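Local coordinates for protein Vv2_1132 (Vibrio vulnificus CMCP6, PDB 5Y9S) that probably binds DNA and regulates transcription as a tetrameric LysR-type regulator, with a helix-turn-helix domain and a substrate-binding domain that probably senses an effector, at residues V183-L194 with H263-E271; T100-L109 with H149-Y157. All coordinates share one frame; numbering follows the deposited sequence.

Interaction 1: residues V183-L194 with H263-E271; sequences VPVVAPRLLESL and HRLVIAFEE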
loop_
_atom_site.group_PDB
_atom_site.type_symbol
_atom_site.label_atom_id
_atom_site.label_comp_id
_atom_site.label_asym_id
_atom_site.label_seq_id
_atom_site.Cartn_x
_atom_site.Cartn_y
_atom_site.Cartn_z
ATOM N N VAL D 183 -41.492 -8.721 21.270
ATOM C CA VAL D 183 -42.918 -8.382 21.218
ATOM C C VAL D 183 -43.184 -7.200 20.305
ATOM O O VAL D 183 -42.322 -6.329 20.151
ATOM C CB VAL D 183 -43.462 -8.101 22.620
ATOM C CG1 VAL D 183 -43.220 -9.322 23.510
ATOM C CG2 VAL D 183 -42.828 -6.825 23.197
ATOM N N PRO D 184 -44.344 -7.142 19.658
ATOM C CA PRO D 184 -44.683 -5.959 18.854
ATOM C C PRO D 184 -45.177 -4.845 19.766
ATOM O O PRO D 184 -46.046 -5.066 20.614
ATOM C CB PRO D 184 -45.793 -6.464 17.933
ATOM C CG PRO D 184 -46.472 -7.545 18.749
ATOM C CD PRO D 184 -45.390 -8.180 19.598
ATOM N N VAL D 185 -44.610 -3.649 19.604
ATOM C CA VAL D 185 -44.982 -2.489 20.405
ATOM C C VAL D 185 -45.396 -1.343 19.496
ATOM O O VAL D 185 -45.012 -1.275 18.323
ATOM C CB VAL D 185 -43.844 -2.015 21.333
ATOM C CG1 VAL D 185 -43.571 -3.056 22.428
ATOM C CG2 VAL D 185 -42.599 -1.674 20.502
ATOM N N VAL D 186 -46.165 -0.417 20.078
ATOM C CA VAL D 186 -46.735 0.706 19.342
ATOM C C VAL D 186 -47.008 1.836 20.321
ATOM O O VAL D 186 -47.252 1.603 21.508
ATOM C CB VAL D 186 -48.021 0.276 18.588
ATOM C CG1 VAL D 186 -49.126 -0.032 19.552
ATOM C CG2 VAL D 186 -48.447 1.338 17.600
ATOM N N ALA D 187 -46.965 3.069 19.821
ATOM C CA ALA D 187 -47.325 4.203 20.656
ATOM C C ALA D 187 -48.817 4.131 20.988
ATOM O O ALA D 187 -49.613 3.662 20.169
ATOM C CB ALA D 187 -46.986 5.524 19.958
ATOM N N PRO D 188 -49.218 4.546 22.192
ATOM C CA PRO D 188 -50.630 4.380 22.582
ATOM C C PRO D 188 -51.609 5.048 21.637
ATOM O O PRO D 188 -52.698 4.510 21.399
ATOM C CB PRO D 188 -50.672 5.005 23.981
ATOM C CG PRO D 188 -49.281 4.812 24.505
ATOM C CD PRO D 188 -48.385 5.011 23.315
ATOM N N ARG D 189 -51.254 6.201 21.072
ATOM C CA ARG D 189 -52.223 6.902 20.235
ATOM C C ARG D 189 -52.595 6.083 18.998
ATOM O O ARG D 189 -53.756 6.096 18.570
ATOM C CB ARG D 189 -51.676 8.281 19.869
ATOM C CG ARG D 189 -51.066 8.379 18.512
ATOM C CD ARG D 189 -49.911 9.354 18.494
ATOM N NE ARG D 189 -49.470 9.551 17.124
ATOM C CZ ARG D 189 -48.277 10.021 16.789
ATOM N NH1 ARG D 189 -47.957 10.157 15.505
ATOM N NH2 ARG D 189 -47.408 10.357 17.740
ATOM N N LEU D 190 -51.646 5.315 18.460
ATOM C CA LEU D 190 -51.816 4.505 17.263
ATOM C C LEU D 190 -52.527 3.180 17.502
ATOM O O LEU D 190 -52.791 2.466 16.525
ATOM C CB LEU D 190 -50.457 4.202 16.656
ATOM C CG LEU D 190 -50.076 4.977 15.409
ATOM C CD1 LEU D 190 -48.793 4.415 14.870
ATOM C CD2 LEU D 190 -51.183 4.839 14.399
ATOM N N LEU D 191 -52.829 2.824 18.756
ATOM C CA LEU D 191 -53.273 1.461 19.046
ATOM C C LEU D 191 -54.607 1.128 18.370
ATOM O O LEU D 191 -54.818 -0.007 17.927
ATOM C CB LEU D 191 -53.361 1.258 20.560
ATOM C CG LEU D 191 -53.659 -0.178 20.995
ATOM C CD1 LEU D 191 -52.400 -0.995 20.908
ATOM C CD2 LEU D 191 -54.265 -0.246 22.406
ATOM N N GLU D 192 -55.524 2.094 18.279
ATOM C CA GLU D 192 -56.824 1.788 17.691
ATOM C C GLU D 192 -56.785 1.728 16.169
ATOM O O GLU D 192 -57.674 1.121 15.565
ATOM C CB GLU D 192 -57.882 2.802 18.149
ATOM C CG GLU D 192 -57.892 4.125 17.389
ATOM C CD GLU D 192 -59.100 4.996 17.739
ATOM O OE1 GLU D 192 -59.149 5.521 18.874
ATOM O OE2 GLU D 192 -59.992 5.163 16.877
ATOM N N SER D 193 -55.775 2.318 15.531
ATOM C CA SER D 193 -55.654 2.192 14.085
ATOM C C SER D 193 -55.236 0.794 13.636
ATOM O O SER D 193 -55.275 0.513 12.432
ATOM C CB SER D 193 -54.651 3.212 13.550
ATOM O OG SER D 193 -53.325 2.737 13.701
ATOM N N LEU D 194 -54.836 -0.082 14.557
ATOM C CA LEU D 194 -54.326 -1.404 14.199
ATOM C C LEU D 194 -55.431 -2.404 13.872
ATOM O O LEU D 194 -56.310 -2.654 14.694
ATOM C CB LEU D 194 -53.451 -1.953 15.326
ATOM C CG LEU D 194 -51.937 -1.748 15.183
ATOM C CD1 LEU D 194 -51.577 -0.356 14.649
ATOM C CD2 LEU D 194 -51.234 -2.017 16.504
ATOM N N HIS D 263 -45.760 3.993 30.231
ATOM C CA HIS D 263 -46.936 4.021 29.358
ATOM C C HIS D 263 -46.688 4.809 28.081
ATOM O O HIS D 263 -47.619 5.362 27.491
ATOM C CB HIS D 263 -48.159 4.583 30.078
ATOM C CG HIS D 263 -48.413 3.957 31.407
ATOM N ND1 HIS D 263 -48.211 4.628 32.591
ATOM C CD2 HIS D 263 -48.855 2.724 31.743
ATOM C CE1 HIS D 263 -48.522 3.839 33.604
ATOM N NE2 HIS D 263 -48.913 2.676 33.115
ATOM N N ARG D 264 -45.436 4.869 27.645
ATOM C CA ARG D 264 -45.123 5.479 26.366
ATOM C C ARG D 264 -45.131 4.468 25.227
ATOM O O ARG D 264 -45.029 4.860 24.060
ATOM C CB ARG D 264 -43.769 6.200 26.450
ATOM C CG ARG D 264 -43.840 7.508 27.244
ATOM C CD ARG D 264 -42.551 8.282 27.157
ATOM N NE ARG D 264 -41.446 7.506 27.704
ATOM C CZ ARG D 264 -40.182 7.634 27.310
ATOM N NH1 ARG D 264 -39.872 8.518 26.366
ATOM N NH2 ARG D 264 -39.230 6.878 27.853
ATOM N N LEU D 265 -45.276 3.183 25.537
ATOM C CA LEU D 265 -45.431 2.142 24.534
ATOM C C LEU D 265 -46.369 1.102 25.103
ATOM O O LEU D 265 -46.394 0.873 26.313
ATOM C CB LEU D 265 -44.102 1.470 24.165
ATOM C CG LEU D 265 -43.139 2.239 23.280
ATOM C CD1 LEU D 265 -41.788 1.569 23.302
ATOM C CD2 LEU D 265 -43.701 2.333 21.847
ATOM N N VAL D 266 -47.143 0.483 24.226
ATOM C CA VAL D 266 -48.019 -0.611 24.606
ATOM C C VAL D 266 -47.729 -1.796 23.698
ATOM O O VAL D 266 -47.469 -1.625 22.495
ATOM C CB VAL D 266 -49.512 -0.217 24.512
ATOM C CG1 VAL D 266 -50.373 -1.253 25.212
ATOM C CG2 VAL D 266 -49.773 1.149 25.146
ATOM N N ILE D 267 -47.776 -2.998 24.272
ATOM C CA ILE D 267 -47.714 -4.204 23.467
ATOM C C ILE D 267 -48.956 -4.255 22.585
ATOM O O ILE D 267 -50.071 -3.990 23.046
ATOM C CB ILE D 267 -47.601 -5.444 24.364
ATOM C CG1 ILE D 267 -46.245 -5.460 25.070
ATOM C CG2 ILE D 267 -47.817 -6.716 23.556
ATOM C CD1 ILE D 267 -46.198 -6.386 26.258
ATOM N N ALA D 268 -48.763 -4.530 21.300
ATOM C CA ALA D 268 -49.871 -4.647 20.360
ATOM C C ALA D 268 -50.265 -6.111 20.197
ATOM O O ALA D 268 -49.430 -7.012 20.290
ATOM C CB ALA D 268 -49.509 -4.048 18.996
ATOM N N PHE D 269 -51.550 -6.340 19.950
ATOM C CA PHE D 269 -52.077 -7.694 19.754
ATOM C C PHE D 269 -51.831 -8.580 20.971
ATOM O O PHE D 269 -51.584 -9.781 20.845
ATOM C CB PHE D 269 -51.500 -8.329 18.491
ATOM C CG PHE D 269 -51.379 -7.378 17.329
ATOM C CD1 PHE D 269 -52.453 -6.578 16.950
ATOM C CD2 PHE D 269 -50.200 -7.287 16.611
ATOM C CE1 PHE D 269 -52.356 -5.716 15.878
ATOM C CE2 PHE D 269 -50.092 -6.419 15.521
ATOM C CZ PHE D 269 -51.173 -5.638 15.157
ATOM N N GLU D 270 -51.902 -7.965 22.148
ATOM C CA GLU D 270 -51.890 -8.598 23.460
ATOM C C GLU D 270 -52.554 -9.961 23.433
ATOM O O GLU D 270 -52.067 -10.909 24.054
ATOM C CB GLU D 270 -52.619 -7.711 24.479
ATOM C CG GLU D 270 -52.188 -6.234 24.490
ATOM C CD GLU D 270 -52.786 -5.388 23.347
ATOM O OE1 GLU D 270 -53.062 -5.936 22.253
ATOM O OE2 GLU D 270 -52.956 -4.160 23.541
ATOM N N GLU D 271 -53.676 -10.050 22.720
ATOM C CA GLU D 271 -54.447 -11.286 22.686
ATOM C C GLU D 271 -53.629 -12.435 22.096
ATOM O O GLU D 271 -53.716 -13.575 22.572
ATOM C CB GLU D 271 -55.751 -11.055 21.906
ATOM C CG GLU D 271 -55.579 -10.629 20.422
ATOM C CD GLU D 271 -55.519 -9.107 20.175
ATOM O OE1 GLU D 271 -55.501 -8.323 21.152
ATOM O OE2 GLU D 271 -55.472 -8.698 18.987
#
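Val266 faces Val186 in an antiparallel hydrogen-bonded pair, and of all the residues here it has the most surface buried by the contact. Its N donates to Val186 O at 2.9 Å in a nearly straight bond, 171° at the hydrogen. The return bond, Val186 N to Val266 O, is 3.0 Å and more bent, at 143°. The side chain of Val266 leaves the strand on the same face as that of Val186. Its CG2 lies anti to the carbonyl carbon, beside the backbone N, and this turns the methyl onto the Pro188 ring, 3.8 Å from CG. Pro188 also meets backbone: its CD sits 3.4 Å from Arg264 O.

Pro184 comes next in buried surface, followed by Pro188 and Ala268. Pro184 has no amide hydrogen, but its carbonyl is used. Ala268 N donates to Pro184 O at 2.9 Å, from a position tilted 34° out of the carbonyl plane. Pro184 CG lies near Ala268 O and approaches the Phe269 ring obliquely. Ala268 CB packs against Leu194 CD2 at 3.6 Å and also lies over the centre of one face of its neighbour's ring, Phe269. Leu194 crosses the Phe269 side chain at about a right angle, with CD2 3.9 Å from CZ. On the face that carries Val185 and Ile267, Val183 CG2 is 4.1 Å from Ile267 CG1.

The contact makes 266-267 a short antiparallel strand beside the end of strand 172-186, within the LysR substrate-binding domain. Strand 172-186 pairs with strand 248-252 as well, through backbone bonds of Val183 with Val251 and Val185 with Ala249. Leu265 rests on helices 235-243 and 257-261, and Trp275 meets the Phe269 ring edge-to-face.

Interaction 2: residues T100-L109 with H149-Y157; sequences TVRIVCLHTL and HSTDLLFTY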
loop_
_atom_site.group_PDB
_atom_site.type_symbol
_atom_site.label_atom_id
_atom_site.label_comp_id
_atom_site.label_asym_id
_atom_site.label_seq_id
_atom_site.Cartn_x
_atom_site.Cartn_y
_atom_site.Cartn_z
ATOM N N THR D 100 -9.546 -6.755 35.625
ATOM C CA THR D 100 -10.346 -6.315 34.495
ATOM C C THR D 100 -11.016 -7.524 33.858
ATOM O O THR D 100 -10.348 -8.510 33.522
ATOM C CB THR D 100 -9.498 -5.582 33.450
ATOM O OG1 THR D 100 -8.929 -4.390 34.014
ATOM C CG2 THR D 100 -10.353 -5.212 32.260
ATOM N N VAL D 101 -12.331 -7.443 33.700
ATOM C CA VAL D 101 -13.109 -8.436 32.979
ATOM C C VAL D 101 -13.381 -7.873 31.588
ATOM O O VAL D 101 -13.954 -6.783 31.455
ATOM C CB VAL D 101 -14.413 -8.771 33.720
ATOM C CG1 VAL D 101 -15.126 -9.942 33.058
ATOM C CG2 VAL D 101 -14.126 -9.085 35.185
ATOM N N ARG D 102 -12.934 -8.603 30.560
ATOM C CA ARG D 102 -13.053 -8.187 29.163
ATOM C C ARG D 102 -14.323 -8.798 28.587
ATOM O O ARG D 102 -14.501 -10.019 28.631
ATOM C CB ARG D 102 -11.828 -8.621 28.355
ATOM C CG ARG D 102 -10.635 -7.659 28.437
ATOM C CD ARG D 102 -9.278 -8.374 28.277
ATOM N NE ARG D 102 -9.273 -9.732 28.833
ATOM C CZ ARG D 102 -8.400 -10.681 28.495
ATOM N NH1 ARG D 102 -8.472 -11.881 29.054
ATOM N NH2 ARG D 102 -7.458 -10.437 27.584
ATOM N N ILE D 103 -15.214 -7.954 28.071
ATOM C CA ILE D 103 -16.533 -8.384 27.626
ATOM C C ILE D 103 -16.733 -7.910 26.197
ATOM O O ILE D 103 -16.459 -6.747 25.883
ATOM C CB ILE D 103 -17.643 -7.845 28.547
ATOM C CG1 ILE D 103 -17.482 -8.429 29.960
ATOM C CG2 ILE D 103 -18.985 -8.176 27.968
ATOM C CD1 ILE D 103 -18.246 -7.700 31.042
ATOM N N VAL D 104 -17.172 -8.816 25.328
ATOM C CA VAL D 104 -17.491 -8.513 23.938
ATOM C C VAL D 104 -18.950 -8.885 23.703
ATOM O O VAL D 104 -19.448 -9.855 24.287
ATOM C CB VAL D 104 -16.567 -9.279 22.964
ATOM C CG1 VAL D 104 -16.719 -10.778 23.153
ATOM C CG2 VAL D 104 -16.882 -8.932 21.533
ATOM N N CYS D 105 -19.634 -8.110 22.866
ATOM C CA CYS D 105 -21.032 -8.364 22.532
ATOM C C CYS D 105 -21.441 -7.442 21.396
ATOM O O CYS D 105 -20.673 -6.584 20.949
ATOM C CB CYS D 105 -21.958 -8.137 23.721
ATOM S SG CYS D 105 -21.805 -6.460 24.389
ATOM N N LEU D 106 -22.677 -7.624 20.951
ATOM C CA LEU D 106 -23.248 -6.741 19.955
ATOM C C LEU D 106 -23.542 -5.384 20.580
ATOM O O LEU D 106 -23.687 -5.257 21.803
ATOM C CB LEU D 106 -24.527 -7.341 19.370
ATOM C CG LEU D 106 -24.292 -8.602 18.538
ATOM C CD1 LEU D 106 -24.298 -9.880 19.423
ATOM C CD2 LEU D 106 -25.301 -8.670 17.401
ATOM N N HIS D 107 -23.647 -4.369 19.712
ATOM C CA HIS D 107 -23.868 -2.997 20.165
ATOM C C HIS D 107 -25.126 -2.877 21.010
ATOM O O HIS D 107 -25.122 -2.196 22.045
ATOM C CB HIS D 107 -23.973 -2.054 18.968
ATOM C CG HIS D 107 -22.653 -1.656 18.393
ATOM N ND1 HIS D 107 -21.828 -2.545 17.741
ATOM C CD2 HIS D 107 -22.014 -0.463 18.376
ATOM C CE1 HIS D 107 -20.739 -1.915 17.337
ATOM N NE2 HIS D 107 -20.828 -0.649 17.710
ATOM N N THR D 108 -26.218 -3.514 20.575
ATOM C CA THR D 108 -27.488 -3.354 21.275
ATOM C C THR D 108 -27.382 -3.872 22.700
ATOM O O THR D 108 -27.746 -3.179 23.655
ATOM C CB THR D 108 -28.606 -4.076 20.520
ATOM O OG1 THR D 108 -28.303 -5.474 20.434
ATOM C CG2 THR D 108 -28.731 -3.524 19.110
ATOM N N LEU D 109 -26.845 -5.084 22.861
ATOM C CA LEU D 109 -26.756 -5.679 24.187
ATOM C C LEU D 109 -25.903 -4.834 25.113
ATOM O O LEU D 109 -26.122 -4.829 26.330
ATOM C CB LEU D 109 -26.194 -7.096 24.082
ATOM C CG LEU D 109 -27.050 -8.137 23.354
ATOM C CD1 LEU D 109 -26.365 -9.489 23.387
ATOM C CD2 LEU D 109 -28.430 -8.211 23.999
ATOM N N HIS D 149 -8.030 -16.243 24.809
ATOM C CA HIS D 149 -8.042 -15.445 26.040
ATOM C C HIS D 149 -7.810 -13.953 25.777
ATOM O O HIS D 149 -7.441 -13.199 26.693
ATOM C CB HIS D 149 -7.025 -15.971 27.051
ATOM C CG HIS D 149 -7.167 -17.434 27.332
ATOM N ND1 HIS D 149 -7.924 -17.924 28.375
ATOM C CD2 HIS D 149 -6.650 -18.516 26.702
ATOM C CE1 HIS D 149 -7.873 -19.244 28.374
ATOM N NE2 HIS D 149 -7.106 -19.628 27.370
ATOM N N SER D 150 -8.020 -13.495 24.538
ATOM C CA SER D 150 -7.974 -12.062 24.272
ATOM C C SER D 150 -9.212 -11.347 24.791
ATOM O O SER D 150 -9.210 -10.112 24.872
ATOM C CB SER D 150 -7.803 -11.805 22.768
ATOM O OG SER D 150 -8.912 -12.271 22.018
ATOM N N THR D 151 -10.264 -12.092 25.130
ATOM C CA THR D 151 -11.435 -11.561 25.815
ATOM C C THR D 151 -11.937 -12.631 26.768
ATOM O O THR D 151 -11.602 -13.807 26.628
ATOM C CB THR D 151 -12.551 -11.140 24.843
ATOM O OG1 THR D 151 -13.450 -10.253 25.517
ATOM C CG2 THR D 151 -13.325 -12.347 24.357
ATOM N N ASP D 152 -12.739 -12.213 27.745
ATOM C CA ASP D 152 -13.156 -13.095 28.833
ATOM C C ASP D 152 -14.588 -13.594 28.719
ATOM O O ASP D 152 -14.854 -14.755 29.045
ATOM C CB ASP D 152 -12.987 -12.377 30.169
ATOM C CG ASP D 152 -11.569 -11.891 30.375
ATOM O OD1 ASP D 152 -11.389 -10.722 30.767
ATOM O OD2 ASP D 152 -10.635 -12.685 30.125
ATOM N N LEU D 153 -15.523 -12.743 28.298
ATOM C CA LEU D 153 -16.922 -13.136 28.204
ATOM C C LEU D 153 -17.520 -12.615 26.910
ATOM O O LEU D 153 -17.130 -11.563 26.399
ATOM C CB LEU D 153 -17.762 -12.630 29.380
ATOM C CG LEU D 153 -17.319 -13.058 30.780
ATOM C CD1 LEU D 153 -17.951 -12.155 31.828
ATOM C CD2 LEU D 153 -17.688 -14.506 31.020
ATOM N N LEU D 154 -18.476 -13.369 26.392
ATOM C CA LEU D 154 -19.217 -12.981 25.207
ATOM C C LEU D 154 -20.700 -13.121 25.521
ATOM O O LEU D 154 -21.145 -14.185 25.960
ATOM C CB LEU D 154 -18.810 -13.848 24.012
ATOM C CG LEU D 154 -19.807 -13.885 22.863
ATOM C CD1 LEU D 154 -19.695 -12.621 21.990
ATOM C CD2 LEU D 154 -19.635 -15.151 22.038
ATOM N N PHE D 155 -21.453 -12.046 25.342
ATOM C CA PHE D 155 -22.906 -12.080 25.468
ATOM C C PHE D 155 -23.508 -12.063 24.075
ATOM O O PHE D 155 -23.064 -11.288 23.221
ATOM C CB PHE D 155 -23.407 -10.893 26.279
ATOM C CG PHE D 155 -23.062 -10.975 27.718
ATOM C CD1 PHE D 155 -21.819 -10.564 28.166
ATOM C CD2 PHE D 155 -23.970 -11.478 28.631
ATOM C CE1 PHE D 155 -21.485 -10.650 29.501
ATOM C CE2 PHE D 155 -23.648 -11.570 29.970
ATOM C CZ PHE D 155 -22.405 -11.161 30.410
ATOM N N THR D 156 -24.500 -12.920 23.835
ATOM C CA THR D 156 -25.060 -13.025 22.491
ATOM C C THR D 156 -26.440 -13.665 22.548
ATOM O O THR D 156 -26.801 -14.329 23.522
ATOM C CB THR D 156 -24.141 -13.839 21.570
ATOM O OG1 THR D 156 -24.565 -13.701 20.206
ATOM C CG2 THR D 156 -24.166 -15.308 21.974
ATOM N N TYR D 157 -27.212 -13.433 21.491
ATOM C CA TYR D 157 -28.458 -14.155 21.256
ATOM C C TYR D 157 -28.147 -15.538 20.686
ATOM O O TYR D 157 -27.161 -15.720 19.962
ATOM C CB TYR D 157 -29.359 -13.384 20.283
ATOM C CG TYR D 157 -29.840 -12.008 20.737
ATOM C CD1 TYR D 157 -30.737 -11.879 21.789
ATOM C CD2 TYR D 157 -29.404 -10.845 20.101
ATOM C CE1 TYR D 157 -31.183 -10.642 22.214
ATOM C CE2 TYR D 157 -29.844 -9.591 20.515
ATOM C CZ TYR D 157 -30.737 -9.503 21.582
ATOM O OH TYR D 157 -31.197 -8.287 22.022
HETATM O O HOH W 1 -31.386 -5.821 21.379
#
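Ile103 and Phe155 meet where two parallel strands lie side by side. Ile103 CG2 sits at the edge of the Phe155 ring, 3.7 Å from CD1. On the same face Leu153 lies alongside Ile103, and its CD1 also reaches Val101 CG1 at 3.8 Å. Val104 and Leu154 occupy the other face. Val104 CG1 sits between the backbone N and carbonyl carbon (chi1 60°), and from there it touches Leu154 CD1 at 3.7 Å. Helix 139-147 covers this face, and helix 292-300 packs on Val101 and Leu153.

The parallel strands are joined by Leu153 N to Arg102 O, Val104 N to Leu153 O and Phe155 N to Val104 O. Strand 129-134 pairs in parallel with the far side of strand 100-105. This is the largely parallel alpha/beta sheet, with antiparallel strand 277-286 added, of a periplasmic-binding-protein-like subdomain, the fold of LysR effector domains.

Beyond strand 100-105, Leu109 CD2 reaches Tyr157 OH at 3.4 Å. A water bonds that hydroxyl and, weakly, Thr108 OG1.

At the opposite end Arg102 grips Asp152 side-on. NE donates to OD1 at 3.0 Å, in the guanidinium plane but from above the carboxylate plane. NH1 meets OD2 on its syn side at 2.5 Å. The two planes are 55° apart. Asp152 OD1 also accepts Arg102 N at 2.6 Å, and Arg291 forms a further salt bridge to it.

Interaction 2 closes before interaction 1 opens, so the two follow each other in series along the chain. Strand 153-157 is followed directly by strand 172-186, which carries the start of segment 183-194. Their centres are about 33 Å apart, and the nearest atoms are about 10 Å apart without touching. Both belong to the same branched mixed sheet and the same LysR substrate-binding domain. Strand 277-286 joins them, pairing antiparallel with both 153-157 and 172-186. Interaction 2 is buried near the centre of the chain, whereas interaction 1 is partly buried and farther out. Strands 172-186 and 277-286 link the parts of the domain holding the two contacts, consistent with the two-subdomain, periplasmic-binding-protein-like build of LysR effector domains.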